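K5 lyase (Enterobacteria phage k1-5, PDB 2X3H) probably cleaves the K5 capsular polysaccharide of its bacterial host by a lyase (elimination) reaction, as a trimeric tail-spike enzyme of the phage. Local coordinates at residues S126-P136 with T155-S166; F378-V389 with T410-H421. All blocks are in the same frame, centred on the assembly; numbering follows the deposited sequence.

How the contacts relate
From the N terminus the chain first reaches contact 1, where 126-136 and 155-166 close a loop of 18 residues, half of them strand. These two segments belong to successive coils, on one face of the right-handed parallel beta-helix. The chain then winds on through many further coils before contact 2, where 378-389 and 410-421 close a loop of 20 residues. The contacts follow in series and neither nest nor cross. The centres of contact 1 and contact 2 are about 44 Å apart, on opposite sides of the chain's centre. Contact 1 joins coils in the early part of the beta-helix. Contact 2 joins late coils where the other two subunits approach.

Contact 1: S126-P136 with T155-S166; sequences STGNYLVFNNP and TQGQQVSLAGGS. Unlike the reference sequence in segment 126-136: Pro136 (reference Leu).
Phe133 meets Val160 and Leu162 on the buried side of a parallel strand pair. The CE2 edge of its ring comes to Val160 CG1 at 4.2 Å. Its CB and CD2 meet Leu162 CD2. With CG beside the backbone N (chi1 -61°), the ring reaches back along the strand, past its bridge partner Leu162, and sets its edge against Val160. Ser161 O also lies near the ring plane. Leu131 CD1 touches Val160 CG2 at 4.1 Å on the same face. Leu121 and Phe175 continue this core around the pair. Backbone bonds run between strands 131-134 and 160-163. Leu131 O receives Ser161 N, and Ser161 O receives Phe133 N at 2.9 Å. Strands stacked in register like this, one from each successive coil, are characteristic of a parallel beta-helix, the fold of many phage tail spikes. Strand 186-188 carries the stack on beyond 160-163, and strand 106-108 precedes 131-134.

The other face, with Val132, Asn134, Ser161 and Ala163, is partly open to solvent and takes in water, although Ser161 and Ala163 stay buried. Asn134 OD1 lies 3.3 Å from Ala163 CB. A water links Leu131 O, Gln158 O and Ser161 OG. Asn129 extends alongside Gln158, their amide planes 30° apart. Asn129 OD1 takes Gln158 N at 2.9 Å in an almost straight bond (178° at the hydrogen), with the donor tilted from the carbonyl plane. A second water joins that OD1 to Gln156 NE2. The far ends of both glutamines are held by the following coil: Gln158 OE1 by Phe183 N, and Gln156 OE1 by Thr181. At the N-terminal end, the exposed Thr127 sets OG1 3.4 Å from CG2 of the buried Thr155. At the other end, Pro136 CD packs 3.4 Å from Gly164 O, and Ser166 N bonds to Pro136 O.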
loop_
_atom_site.group_PDB
_atom_site.type_symbol
_atom_site.label_atom_id
_atom_site.label_comp_id
_atom_site.label_asym_id
_atom_site.label_seq_id
_atom_site.Cartn_x
_atom_site.Cartn_y
_atom_site.Cartn_z
ATOM N N SER A 126 -6.781 -11.188 -43.027
ATOM C CA SER A 126 -7.934 -11.514 -42.194
ATOM C C SER A 126 -7.592 -12.564 -41.151
ATOM O O SER A 126 -8.446 -12.966 -40.369
ATOM C CB SER A 126 -9.113 -11.988 -43.057
ATOM O OG SER A 126 -8.820 -13.228 -43.664
ATOM N N THR A 127 -6.340 -13.004 -41.140
ATOM C CA THR A 127 -5.899 -13.985 -40.155
ATOM C C THR A 127 -4.393 -13.885 -39.909
ATOM O O THR A 127 -3.668 -13.255 -40.684
ATOM C CB THR A 127 -6.253 -15.414 -40.603
ATOM O OG1 THR A 127 -6.004 -16.340 -39.535
ATOM C CG2 THR A 127 -5.437 -15.803 -41.837
ATOM N N GLY A 128 -3.937 -14.494 -38.818
ATOM C CA GLY A 128 -2.509 -14.608 -38.541
ATOM C C GLY A 128 -1.943 -13.421 -37.787
ATOM O O GLY A 128 -2.656 -12.444 -37.514
ATOM N N ASN A 129 -0.653 -13.508 -37.469
ATOM C CA ASN A 129 0.052 -12.439 -36.761
ATOM C C ASN A 129 0.275 -11.208 -37.628
ATOM O O ASN A 129 0.382 -11.314 -38.861
ATOM C CB ASN A 129 1.401 -12.935 -36.220
ATOM C CG ASN A 129 1.255 -14.083 -35.227
ATOM O OD1 ASN A 129 0.219 -14.223 -34.569
ATOM N ND2 ASN A 129 2.302 -14.917 -35.116
ATOM N N TYR A 130 0.338 -10.045 -36.987
ATOM C CA TYR A 130 0.563 -8.791 -37.701
ATOM C C TYR A 130 2.040 -8.417 -37.658
ATOM O O TYR A 130 2.785 -8.766 -38.577
ATOM C CB TYR A 130 -0.343 -7.689 -37.142
ATOM C CG TYR A 130 -0.419 -6.406 -37.955
ATOM C CD1 TYR A 130 0.200 -6.290 -39.206
ATOM C CD2 TYR A 130 -1.149 -5.318 -37.479
ATOM C CE1 TYR A 130 0.117 -5.107 -39.937
ATOM C CE2 TYR A 130 -1.242 -4.145 -38.201
ATOM C CZ TYR A 130 -0.613 -4.046 -39.430
ATOM O OH TYR A 130 -0.722 -2.870 -40.139
ATOM N N LEU A 131 2.466 -7.742 -36.592
ATOM C CA LEU A 131 3.834 -7.242 -36.485
ATOM C C LEU A 131 4.628 -8.179 -35.586
ATOM O O LEU A 131 4.231 -8.445 -34.455
ATOM C CB LEU A 131 3.842 -5.811 -35.924
ATOM C CG LEU A 131 3.037 -4.771 -36.713
ATOM C CD1 LEU A 131 3.039 -3.408 -36.021
ATOM C CD2 LEU A 131 3.562 -4.658 -38.142
ATOM N N VAL A 132 5.737 -8.699 -36.101
ATOM C CA VAL A 132 6.589 -9.586 -35.315
ATOM C C VAL A 132 8.019 -9.064 -35.279
ATOM O O VAL A 132 8.698 -8.968 -36.313
ATOM C CB VAL A 132 6.567 -11.040 -35.848
ATOM C CG1 VAL A 132 7.487 -11.913 -35.013
ATOM C CG2 VAL A 132 5.146 -11.595 -35.840
ATOM N N PHE A 133 8.474 -8.710 -34.079
ATOM C CA PHE A 133 9.831 -8.218 -33.890
ATOM C C PHE A 133 10.677 -9.304 -33.258
ATOM O O PHE A 133 10.391 -9.756 -32.149
ATOM C CB PHE A 133 9.829 -6.930 -33.055
ATOM C CG PHE A 133 9.069 -5.814 -33.705
ATOM C CD1 PHE A 133 9.640 -5.065 -34.733
ATOM C CD2 PHE A 133 7.753 -5.561 -33.345
ATOM C CE1 PHE A 133 8.924 -4.052 -35.355
ATOM C CE2 PHE A 133 7.025 -4.543 -33.962
ATOM C CZ PHE A 133 7.601 -3.791 -34.968
ATOM N N ASN A 134 11.702 -9.750 -33.984
ATOM C CA ASN A 134 12.483 -10.891 -33.546
ATOM C C ASN A 134 13.757 -10.449 -32.855
ATOM O O ASN A 134 14.670 -9.927 -33.486
ATOM C CB ASN A 134 12.799 -11.827 -34.725
ATOM C CG ASN A 134 11.588 -12.637 -35.173
ATOM O OD1 ASN A 134 10.990 -13.379 -34.386
ATOM N ND2 ASN A 134 11.240 -12.520 -36.447
ATOM N N ASN A 135 13.791 -10.636 -31.541
ATOM C CA ASN A 135 14.971 -10.322 -30.733
ATOM C C ASN A 135 15.552 -8.923 -30.928
ATOM O O ASN A 135 16.767 -8.770 -31.088
ATOM C CB ASN A 135 16.067 -11.368 -30.970
ATOM C CG ASN A 135 15.748 -12.699 -30.347
ATOM O OD1 ASN A 135 15.631 -13.716 -31.046
ATOM N ND2 ASN A 135 15.616 -12.716 -29.027
ATOM N N PRO A 136 14.699 -7.888 -30.893
ATOM C CA PRO A 136 15.246 -6.543 -30.962
ATOM C C PRO A 136 16.188 -6.289 -29.787
ATOM O O PRO A 136 15.872 -6.654 -28.648
ATOM C CB PRO A 136 14.006 -5.649 -30.853
ATOM C CG PRO A 136 12.978 -6.508 -30.192
ATOM C CD PRO A 136 13.236 -7.885 -30.740
ATOM N N THR A 155 -10.773 -16.255 -34.867
ATOM C CA THR A 155 -9.548 -16.189 -35.662
ATOM C C THR A 155 -8.319 -15.946 -34.783
ATOM O O THR A 155 -8.344 -15.080 -33.914
ATOM C CB THR A 155 -9.626 -15.068 -36.712
ATOM O OG1 THR A 155 -10.694 -15.344 -37.638
ATOM C CG2 THR A 155 -8.313 -14.961 -37.472
ATOM N N GLN A 156 -7.257 -16.714 -35.020
ATOM C CA GLN A 156 -6.012 -16.634 -34.234
ATOM C C GLN A 156 -5.029 -15.607 -34.788
ATOM O O GLN A 156 -4.809 -15.518 -35.991
ATOM C CB GLN A 156 -5.341 -18.011 -34.176
ATOM C CG GLN A 156 -3.932 -18.033 -33.596
ATOM C CD GLN A 156 -3.889 -17.731 -32.101
ATOM O OE1 GLN A 156 -4.763 -18.153 -31.342
ATOM N NE2 GLN A 156 -2.856 -17.004 -31.673
ATOM N N GLY A 157 -4.423 -14.828 -33.896
ATOM C CA GLY A 157 -3.400 -13.880 -34.302
ATOM C C GLY A 157 -3.014 -12.913 -33.192
ATOM O O GLY A 157 -3.894 -12.423 -32.474
ATOM N N GLN A 158 -1.710 -12.663 -33.051
ATOM C CA GLN A 158 -1.192 -11.608 -32.161
ATOM C C GLN A 158 -1.095 -10.316 -32.965
ATOM O O GLN A 158 -0.701 -10.338 -34.138
ATOM C CB GLN A 158 0.232 -11.903 -31.642
ATOM C CG GLN A 158 0.626 -13.349 -31.294
ATOM C CD GLN A 158 -0.339 -14.074 -30.381
ATOM O OE1 GLN A 158 -1.205 -13.477 -29.746
ATOM N NE2 GLN A 158 -0.176 -15.392 -30.305
ATOM N N GLN A 159 -1.391 -9.182 -32.340
ATOM C CA GLN A 159 -1.223 -7.904 -33.031
ATOM C C GLN A 159 0.249 -7.470 -33.097
ATOM O O GLN A 159 0.785 -7.248 -34.184
ATOM C CB GLN A 159 -2.095 -6.801 -32.415
ATOM C CG GLN A 159 -3.594 -7.056 -32.486
ATOM C CD GLN A 159 -4.392 -5.868 -31.976
ATOM O OE1 GLN A 159 -4.504 -5.652 -30.770
ATOM N NE2 GLN A 159 -4.961 -5.092 -32.898
ATOM N N VAL A 160 0.898 -7.345 -31.943
ATOM C CA VAL A 160 2.331 -7.049 -31.893
ATOM C C VAL A 160 3.037 -8.084 -31.033
ATOM O O VAL A 160 2.668 -8.290 -29.872
ATOM C CB VAL A 160 2.610 -5.650 -31.298
ATOM C CG1 VAL A 160 4.103 -5.432 -31.102
ATOM C CG2 VAL A 160 2.041 -4.564 -32.189
ATOM N N SER A 161 4.042 -8.742 -31.612
ATOM C CA SER A 161 4.846 -9.748 -30.912
ATOM C C SER A 161 6.276 -9.256 -30.734
ATOM O O SER A 161 6.919 -8.805 -31.692
ATOM C CB SER A 161 4.884 -11.066 -31.703
ATOM O OG SER A 161 3.591 -11.599 -31.906
ATOM N N LEU A 162 6.766 -9.334 -29.501
ATOM C CA LEU A 162 8.195 -9.238 -29.229
ATOM C C LEU A 162 8.676 -10.666 -29.017
ATOM O O LEU A 162 8.560 -11.224 -27.918
ATOM C CB LEU A 162 8.471 -8.370 -27.997
ATOM C CG LEU A 162 7.909 -6.945 -28.062
ATOM C CD1 LEU A 162 8.209 -6.162 -26.785
ATOM C CD2 LEU A 162 8.420 -6.194 -29.309
ATOM N N ALA A 163 9.163 -11.270 -30.100
ATOM C CA ALA A 163 9.633 -12.646 -30.079
ATOM C C ALA A 163 11.071 -12.599 -29.588
ATOM O O ALA A 163 12.017 -12.564 -30.377
ATOM C CB ALA A 163 9.543 -13.263 -31.471
ATOM N N GLY A 164 11.222 -12.553 -28.271
ATOM C CA GLY A 164 12.483 -12.181 -27.661
ATOM C C GLY A 164 12.637 -10.670 -27.658
ATOM O O GLY A 164 11.964 -9.966 -28.412
ATOM N N GLY A 165 13.530 -10.167 -26.818
ATOM C CA GLY A 165 13.863 -8.753 -26.861
ATOM C C GLY A 165 14.429 -8.264 -25.556
ATOM O O GLY A 165 14.127 -8.809 -24.485
ATOM N N SER A 166 15.280 -7.253 -25.657
ATOM C CA SER A 166 15.810 -6.588 -24.483
ATOM C C SER A 166 15.629 -5.087 -24.607
ATOM O O SER A 166 15.794 -4.509 -25.687
ATOM C CB SER A 166 17.293 -6.927 -24.275
ATOM O OG SER A 166 18.078 -6.531 -25.387
HETATM O O HOH W 1 -3.223 -10.563 -35.495
HETATM O O HOH W 2 2.336 -16.767 -32.177
HETATM O O HOH W 3 -0.814 -16.618 -33.715
HETATM O O HOH W 4 2.247 -10.506 -34.089
#

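Contact 2: F378-V389 with T410-H421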
loop_
_atom_site.group_PDB
_atom_site.type_symbol
_atom_site.label_atom_id
_atom_site.label_comp_id
_atom_site.label_asym_id
_atom_site.label_seq_id
_atom_site.Cartn_x
_atom_site.Cartn_y
_atom_site.Cartn_z
ATOM N N PHE A 378 -11.635 -21.250 1.801
ATOM C CA PHE A 378 -10.423 -22.044 2.005
ATOM C C PHE A 378 -10.745 -23.422 1.444
ATOM O O PHE A 378 -11.585 -24.136 2.007
ATOM C CB PHE A 378 -10.110 -22.218 3.498
ATOM C CG PHE A 378 -9.715 -20.953 4.213
ATOM C CD1 PHE A 378 -8.615 -20.206 3.799
ATOM C CD2 PHE A 378 -10.408 -20.549 5.336
ATOM C CE1 PHE A 378 -8.231 -19.060 4.471
ATOM C CE2 PHE A 378 -10.026 -19.401 6.030
ATOM C CZ PHE A 378 -8.939 -18.654 5.591
ATOM N N GLU A 379 -10.099 -23.812 0.349
ATOM C CA GLU A 379 -10.376 -25.135 -0.211
ATOM C C GLU A 379 -9.695 -26.217 0.630
ATOM O O GLU A 379 -8.823 -25.931 1.447
ATOM C CB GLU A 379 -10.015 -25.212 -1.704
ATOM C CG GLU A 379 -10.804 -24.190 -2.516
ATOM C CD GLU A 379 -10.789 -24.396 -4.027
ATOM O OE1 GLU A 379 -10.018 -25.239 -4.544
ATOM O OE2 GLU A 379 -11.555 -23.659 -4.691
ATOM N N SER A 380 -10.111 -27.467 0.451
ATOM C CA SER A 380 -9.803 -28.469 1.466
ATOM C C SER A 380 -8.313 -28.753 1.716
ATOM O O SER A 380 -7.943 -29.151 2.824
ATOM C CB SER A 380 -10.596 -29.758 1.220
ATOM O OG SER A 380 -9.982 -30.520 0.223
ATOM N N GLY A 381 -7.465 -28.522 0.722
ATOM C CA GLY A 381 -6.025 -28.782 0.892
ATOM C C GLY A 381 -5.228 -27.551 1.306
ATOM O O GLY A 381 -4.004 -27.618 1.419
ATOM N N SER A 382 -5.916 -26.429 1.527
ATOM C CA SER A 382 -5.216 -25.153 1.776
ATOM C C SER A 382 -4.768 -25.060 3.232
ATOM O O SER A 382 -5.493 -25.509 4.121
ATOM C CB SER A 382 -6.103 -23.945 1.393
ATOM O OG SER A 382 -7.240 -23.827 2.241
ATOM N N THR A 383 -3.588 -24.475 3.464
ATOM C CA THR A 383 -3.014 -24.411 4.822
ATOM C C THR A 383 -2.266 -23.101 5.085
ATOM O O THR A 383 -1.719 -22.497 4.170
ATOM C CB THR A 383 -2.015 -25.572 5.062
ATOM O OG1 THR A 383 -0.906 -25.470 4.156
ATOM C CG2 THR A 383 -2.694 -26.926 4.870
ATOM N N ARG A 384 -2.228 -22.698 6.355
ATOM C CA ARG A 384 -1.390 -21.575 6.811
ATOM C C ARG A 384 -1.683 -20.259 6.080
ATOM O O ARG A 384 -0.805 -19.411 5.945
ATOM C CB ARG A 384 0.106 -21.938 6.740
ATOM C CG ARG A 384 0.511 -23.060 7.692
ATOM C CD ARG A 384 2.036 -23.135 7.782
ATOM N NE ARG A 384 2.467 -22.113 8.723
ATOM C CZ ARG A 384 3.686 -21.677 8.932
ATOM N NH1 ARG A 384 4.709 -22.108 8.190
ATOM N NH2 ARG A 384 3.879 -20.764 9.879
ATOM N N ASN A 385 -2.921 -20.087 5.612
ATOM C CA ASN A 385 -3.337 -18.795 5.029
ATOM C C ASN A 385 -3.976 -17.899 6.090
ATOM O O ASN A 385 -4.838 -18.352 6.838
ATOM C CB ASN A 385 -4.312 -19.023 3.872
ATOM C CG ASN A 385 -3.760 -19.984 2.839
ATOM O OD1 ASN A 385 -4.231 -21.134 2.713
ATOM N ND2 ASN A 385 -2.749 -19.532 2.095
ATOM N N PHE A 386 -3.528 -16.641 6.161
ATOM C CA PHE A 386 -3.996 -15.687 7.167
ATOM C C PHE A 386 -4.745 -14.567 6.469
ATOM O O PHE A 386 -4.186 -13.899 5.586
ATOM C CB PHE A 386 -2.798 -15.134 7.954
ATOM C CG PHE A 386 -3.136 -14.042 8.927
ATOM C CD1 PHE A 386 -4.286 -14.102 9.709
ATOM C CD2 PHE A 386 -2.266 -12.969 9.085
ATOM C CE1 PHE A 386 -4.573 -13.078 10.618
ATOM C CE2 PHE A 386 -2.548 -11.958 10.000
ATOM C CZ PHE A 386 -3.712 -12.019 10.758
ATOM N N VAL A 387 -6.018 -14.399 6.836
ATOM C CA VAL A 387 -6.854 -13.356 6.241
ATOM C C VAL A 387 -7.203 -12.342 7.321
ATOM O O VAL A 387 -7.735 -12.715 8.373
ATOM C CB VAL A 387 -8.162 -13.918 5.621
ATOM C CG1 VAL A 387 -9.091 -12.781 5.209
ATOM C CG2 VAL A 387 -7.847 -14.807 4.423
ATOM N N GLU A 388 -6.896 -11.070 7.065
ATOM C CA GLU A 388 -7.372 -9.986 7.914
ATOM C C GLU A 388 -8.509 -9.266 7.226
ATOM O O GLU A 388 -8.308 -8.616 6.205
ATOM C CB GLU A 388 -6.251 -8.990 8.221
ATOM C CG GLU A 388 -5.175 -9.562 9.100
ATOM C CD GLU A 388 -4.385 -8.463 9.765
ATOM O OE1 GLU A 388 -3.511 -7.870 9.096
ATOM O OE2 GLU A 388 -4.669 -8.178 10.951
ATOM N N VAL A 389 -9.708 -9.418 7.788
ATOM C CA VAL A 389 -10.886 -8.694 7.338
ATOM C C VAL A 389 -10.815 -7.328 8.010
ATOM O O VAL A 389 -11.205 -7.182 9.171
ATOM C CB VAL A 389 -12.170 -9.465 7.706
ATOM C CG1 VAL A 389 -13.423 -8.694 7.287
ATOM C CG2 VAL A 389 -12.155 -10.856 7.066
ATOM N N THR A 410 -10.855 -25.970 8.093
ATOM C CA THR A 410 -9.405 -25.813 7.883
ATOM C C THR A 410 -8.770 -24.898 8.926
ATOM O O THR A 410 -7.536 -24.792 8.995
ATOM C CB THR A 410 -9.049 -25.250 6.494
ATOM O OG1 THR A 410 -9.532 -23.906 6.355
ATOM C CG2 THR A 410 -9.633 -26.122 5.390
ATOM N N ILE A 411 -9.612 -24.214 9.695
ATOM C CA ILE A 411 -9.124 -23.437 10.844
ATOM C C ILE A 411 -9.140 -24.400 12.014
ATOM O O ILE A 411 -10.164 -24.566 12.682
ATOM C CB ILE A 411 -10.001 -22.196 11.143
ATOM C CG1 ILE A 411 -10.124 -21.297 9.899
ATOM C CG2 ILE A 411 -9.435 -21.421 12.331
ATOM C CD1 ILE A 411 -11.137 -20.147 10.070
ATOM N N ASP A 412 -8.020 -25.084 12.220
ATOM C CA ASP A 412 -7.983 -26.190 13.174
ATOM C C ASP A 412 -6.986 -26.007 14.312
ATOM O O ASP A 412 -6.814 -26.907 15.140
ATOM C CB ASP A 412 -7.764 -27.531 12.449
ATOM C CG ASP A 412 -6.399 -27.636 11.783
ATOM O OD1 ASP A 412 -5.552 -26.725 11.971
ATOM O OD2 ASP A 412 -6.156 -28.655 11.073
ATOM N N GLY A 413 -6.344 -24.840 14.362
ATOM C CA GLY A 413 -5.435 -24.506 15.454
ATOM C C GLY A 413 -4.132 -25.294 15.463
ATOM O O GLY A 413 -3.348 -25.169 16.412
ATOM N N THR A 414 -3.900 -26.097 14.423
ATOM C CA THR A 414 -2.615 -26.792 14.254
ATOM C C THR A 414 -1.615 -25.900 13.513
ATOM O O THR A 414 -1.946 -24.794 13.081
ATOM C CB THR A 414 -2.753 -28.107 13.438
ATOM O OG1 THR A 414 -2.994 -27.792 12.060
ATOM C CG2 THR A 414 -3.892 -28.989 13.961
ATOM N N SER A 415 -0.399 -26.399 13.306
ATOM C CA SER A 415 0.575 -25.638 12.525
ATOM C C SER A 415 0.156 -25.487 11.052
ATOM O O SER A 415 0.738 -24.678 10.316
ATOM C CB SER A 415 1.967 -26.263 12.621
ATOM O OG SER A 415 1.937 -27.587 12.145
ATOM N N ASN A 416 -0.845 -26.253 10.622
ATOM C CA ASN A 416 -1.375 -26.123 9.259
ATOM C C ASN A 416 -2.626 -25.230 9.171
ATOM O O ASN A 416 -3.175 -25.023 8.087
ATOM C CB ASN A 416 -1.699 -27.503 8.674
ATOM C CG ASN A 416 -0.464 -28.325 8.416
ATOM O OD1 ASN A 416 -0.433 -29.519 8.726
ATOM N ND2 ASN A 416 0.563 -27.702 7.884
ATOM N N SER A 417 -3.067 -24.718 10.312
ATOM C CA SER A 417 -4.309 -23.947 10.377
ATOM C C SER A 417 -4.358 -22.746 9.424
ATOM O O SER A 417 -3.377 -22.020 9.274
ATOM C CB SER A 417 -4.534 -23.445 11.805
ATOM O OG SER A 417 -5.872 -23.005 11.974
ATOM N N ASN A 418 -5.529 -22.519 8.826
ATOM C CA ASN A 418 -5.831 -21.203 8.261
ATOM C C ASN A 418 -6.329 -20.319 9.412
ATOM O O ASN A 418 -6.702 -20.836 10.467
ATOM C CB ASN A 418 -6.875 -21.314 7.133
ATOM C CG ASN A 418 -6.341 -22.037 5.905
ATOM O OD1 ASN A 418 -5.204 -21.804 5.488
ATOM N ND2 ASN A 418 -7.161 -22.918 5.314
ATOM N N VAL A 419 -6.340 -19.001 9.225
ATOM C CA VAL A 419 -6.684 -18.077 10.307
ATOM C C VAL A 419 -7.440 -16.894 9.711
ATOM O O VAL A 419 -7.084 -16.402 8.635
ATOM C CB VAL A 419 -5.419 -17.555 11.023
ATOM C CG1 VAL A 419 -5.773 -16.443 12.036
ATOM C CG2 VAL A 419 -4.658 -18.712 11.688
ATOM N N VAL A 420 -8.485 -16.449 10.407
ATOM C CA VAL A 420 -9.203 -15.225 10.020
ATOM C C VAL A 420 -9.340 -14.283 11.218
ATOM O O VAL A 420 -9.805 -14.712 12.275
ATOM C CB VAL A 420 -10.612 -15.549 9.486
ATOM C CG1 VAL A 420 -11.352 -14.267 9.076
ATOM C CG2 VAL A 420 -10.514 -16.526 8.311
ATOM N N HIS A 421 -8.920 -13.026 11.049
ATOM C CA HIS A 421 -9.169 -11.968 12.058
ATOM C C HIS A 421 -10.106 -10.908 11.502
ATOM O O HIS A 421 -10.040 -10.587 10.320
ATOM C CB HIS A 421 -7.864 -11.255 12.414
ATOM C CG HIS A 421 -6.903 -12.082 13.206
ATOM N ND1 HIS A 421 -5.792 -11.531 13.806
ATOM C CD2 HIS A 421 -6.888 -13.400 13.516
ATOM C CE1 HIS A 421 -5.122 -12.481 14.436
ATOM N NE2 HIS A 421 -5.767 -13.621 14.283
HETATM O O HOH W 5 -5.108 -8.969 13.823
#
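One face of the Phe378 ring carries the Asn418 side chain, with Asn418 CB 3.6 Å from the ring centroid and the amide plane 17° from that of the ring. Val420 CG2 touches the ring edge at Phe378 CE2, 3.7 Å away. Phe355 also meets this ring. Phe386 turns its edge to a face of His421 in a T-shaped pair, planes at 77° and Phe386 CE1 3.6 Å from His421 CG. With Phe386 CG anti to the backbone N (chi1 174°), the ring also reaches Val419 CG1. Tyr428 meets His421 edge-to-face. A water at the His421 edge joins ND1 to Glu388 OE2, while Glu388 OE1 hydrogen-bonds to Tyr363 OH.

Asn418 OD1 takes Asn385 N in the carbonyl plane at 2.9 Å. Asn418 ND2 gives to Thr410 OG1 at 2.8 Å and to Ser382 OG at 3.2 Å. Thr410 OG1 also hydrogen-bonds to Gly407 O. This asparagine joins the 379-382 turn, Asn385 and Thr410 just before the parallel strands pair.

Lys390 of the second subunit packs on Phe386, and Pro423 of that subunit on His421. Strand 363-369 flanks 386-389, and 427-429 runs antiparallel to 419-422. Ile376 of strand 376-378 packs on Val387, Val389 and Val420.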